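Local coordinates for response regulator protein (Burkholderia pseudomallei, PDB 3RQI), which probably acts as a two-component response regulator, coupling phosphorylation of an aspartate in its receiver domain to DNA binding by a Fis-type helix-turn-helix domain, at residues A33-H38 with G48-E53. Numbering follows the deposited sequence.
Sequences AVRQAH and GAEKFE
Arg-35, on the extended edge strand 33-37, meets Glu-50 and Phe-52 of the irregular segment 48-53, with no direct backbone pairing between the two. The arginine leaves its strand with CG beside the backbone N (chi1 -61°) and bends again at chi2 and chi3, which brings its aliphatic part against the ring and its guanidinium near the carboxylate, the two planes 78° apart. Arg-35 CG meets the rim of the Phe-52 ring, in its plane, 3.9 Å from Phe-52 CE2, while Glu-50 CG lies over one face of the same ring, 3.5 Å above the plane and displaced from the ring centre. The salt bridge is long, 3.6 Å from Arg-35 NH1 to Glu-50 OE1; the oxygen stands well off the guanidinium plane and none of the N-H groups is aimed at it, leaving attraction between charges alone. A water 2.6 Å from Glu-50 OE2 and 2.9 Å from Ala-33 O can bridge strand and loop, though it has more acceptors within reach than protons to give. The side-chain amide of Gln-77 hydrogen-bonds to Glu-50 O and Phe-52 N. In this CheY-like receiver fold the contact links the outermost strand to the loop between helix 40-47, whose Leu-46 touches Arg-35, and strand 54-56; Phe-52 reaches Leu-11 on the intervening strand 9-13.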
loop_
_atom_site.group_PDB
_atom_site.type_symbol
_atom_site.label_atom_id
_atom_site.label_comp_id
_atom_site.label_asym_id
_atom_site.label_seq_id
_atom_site.Cartn_x
_atom_site.Cartn_y
_atom_site.Cartn_z
ATOM N N ALA A 33 6.806 -27.343 6.836
ATOM C CA ALA A 33 6.314 -27.822 8.115
ATOM C C ALA A 33 5.593 -26.605 8.691
ATOM O O ALA A 33 6.242 -25.594 8.931
ATOM C CB ALA A 33 7.480 -28.197 9.005
ATOM N N VAL A 34 4.283 -26.705 8.927
ATOM C CA VAL A 34 3.452 -25.518 9.252
ATOM C C VAL A 34 2.881 -25.567 10.664
ATOM O O VAL A 34 2.373 -26.625 11.115
ATOM C CB VAL A 34 2.254 -25.400 8.248
ATOM C CG1 VAL A 34 1.440 -24.120 8.449
ATOM C CG2 VAL A 34 2.758 -25.470 6.781
ATOM N N ARG A 35 3.001 -24.447 11.370
ATOM C CA ARG A 35 2.281 -24.222 12.641
ATOM C C ARG A 35 1.280 -23.108 12.413
ATOM O O ARG A 35 1.510 -22.218 11.581
ATOM C CB ARG A 35 3.253 -23.833 13.762
ATOM C CG ARG A 35 4.302 -24.908 14.048
ATOM C CD ARG A 35 3.627 -26.183 14.567
ATOM N NE ARG A 35 3.193 -25.977 15.943
ATOM C CZ ARG A 35 3.833 -26.461 17.013
ATOM N NH1 ARG A 35 4.899 -27.234 16.861
ATOM N NH2 ARG A 35 3.380 -26.211 18.238
ATOM N N GLN A 36 0.155 -23.163 13.146
ATOM C CA GLN A 36 -0.891 -22.151 13.027
ATOM C C GLN A 36 -1.073 -21.451 14.396
ATOM O O GLN A 36 -1.015 -22.095 15.459
ATOM C CB GLN A 36 -2.233 -22.807 12.664
ATOM C CG GLN A 36 -2.297 -23.523 11.319
ATOM C CD GLN A 36 -3.672 -24.169 11.152
ATOM O OE1 GLN A 36 -4.703 -23.565 11.483
ATOM N NE2 GLN A 36 -3.684 -25.424 10.735
ATOM N N ALA A 37 -1.333 -20.155 14.359
ATOM C CA ALA A 37 -1.713 -19.373 15.527
ATOM C C ALA A 37 -2.979 -18.617 15.166
ATOM O O ALA A 37 -3.046 -18.037 14.072
ATOM C CB ALA A 37 -0.601 -18.378 15.888
ATOM N N HIS A 38 -3.958 -18.607 16.072
ATOM C CA HIS A 38 -5.283 -18.041 15.742
ATOM C C HIS A 38 -5.561 -16.756 16.481
ATOM O O HIS A 38 -6.623 -16.152 16.303
ATOM C CB HIS A 38 -6.410 -19.077 15.982
ATOM C CG HIS A 38 -6.140 -20.376 15.295
ATOM N ND1 HIS A 38 -6.258 -21.596 15.934
ATOM C CD2 HIS A 38 -5.719 -20.643 14.039
ATOM C CE1 HIS A 38 -5.925 -22.557 15.091
ATOM N NE2 HIS A 38 -5.573 -22.009 13.943
ATOM N N GLY A 48 8.036 -17.452 19.935
ATOM C CA GLY A 48 9.046 -17.470 21.008
ATOM C C GLY A 48 9.606 -18.846 21.268
ATOM O O GLY A 48 10.529 -18.994 22.106
ATOM N N ALA A 49 9.069 -19.854 20.566
ATOM C CA ALA A 49 9.427 -21.237 20.878
ATOM C C ALA A 49 10.205 -21.961 19.782
ATOM O O ALA A 49 10.957 -22.873 20.061
ATOM C CB ALA A 49 8.170 -22.038 21.251
ATOM N N GLU A 50 10.037 -21.529 18.537
ATOM C CA GLU A 50 10.590 -22.251 17.408
ATOM C C GLU A 50 11.008 -21.209 16.347
ATOM O O GLU A 50 10.455 -20.112 16.296
ATOM C CB GLU A 50 9.479 -23.209 16.895
ATOM C CG GLU A 50 9.394 -23.459 15.404
ATOM C CD GLU A 50 8.343 -24.534 15.061
ATOM O OE1 GLU A 50 7.535 -24.901 15.953
ATOM O OE2 GLU A 50 8.327 -24.980 13.889
ATOM N N LYS A 51 12.005 -21.558 15.538
ATOM C CA LYS A 51 12.469 -20.707 14.431
ATOM C C LYS A 51 11.651 -20.981 13.188
ATOM O O LYS A 51 11.504 -22.152 12.776
ATOM C CB LYS A 51 13.929 -21.016 14.090
ATOM C CG LYS A 51 14.482 -20.157 12.936
ATOM C CD LYS A 51 15.965 -20.437 12.691
ATOM C CE LYS A 51 16.411 -19.951 11.310
ATOM N NZ LYS A 51 17.716 -20.580 10.933
ATOM N N PHE A 52 11.153 -19.896 12.581
ATOM C CA PHE A 52 10.391 -19.964 11.324
ATOM C C PHE A 52 11.135 -19.278 10.207
ATOM O O PHE A 52 11.765 -18.231 10.416
ATOM C CB PHE A 52 8.999 -19.331 11.530
ATOM C CG PHE A 52 8.150 -20.122 12.494
ATOM C CD1 PHE A 52 8.023 -19.712 13.822
ATOM C CD2 PHE A 52 7.494 -21.287 12.086
ATOM C CE1 PHE A 52 7.254 -20.457 14.718
ATOM C CE2 PHE A 52 6.738 -22.012 12.945
ATOM C CZ PHE A 52 6.609 -21.616 14.271
ATOM N N GLU A 53 11.104 -19.863 9.015
ATOM C CA GLU A 53 11.685 -19.212 7.868
ATOM C C GLU A 53 10.685 -18.284 7.186
ATOM O O GLU A 53 11.088 -17.289 6.564
ATOM C CB GLU A 53 12.189 -20.284 6.881
ATOM C CG GLU A 53 13.551 -20.905 7.300
ATOM C CD GLU A 53 13.451 -21.808 8.514
ATOM O OE1 GLU A 53 12.551 -22.662 8.547
ATOM O OE2 GLU A 53 14.308 -21.689 9.430
HETATM O O HOH W 1 7.019 -25.801 11.741
#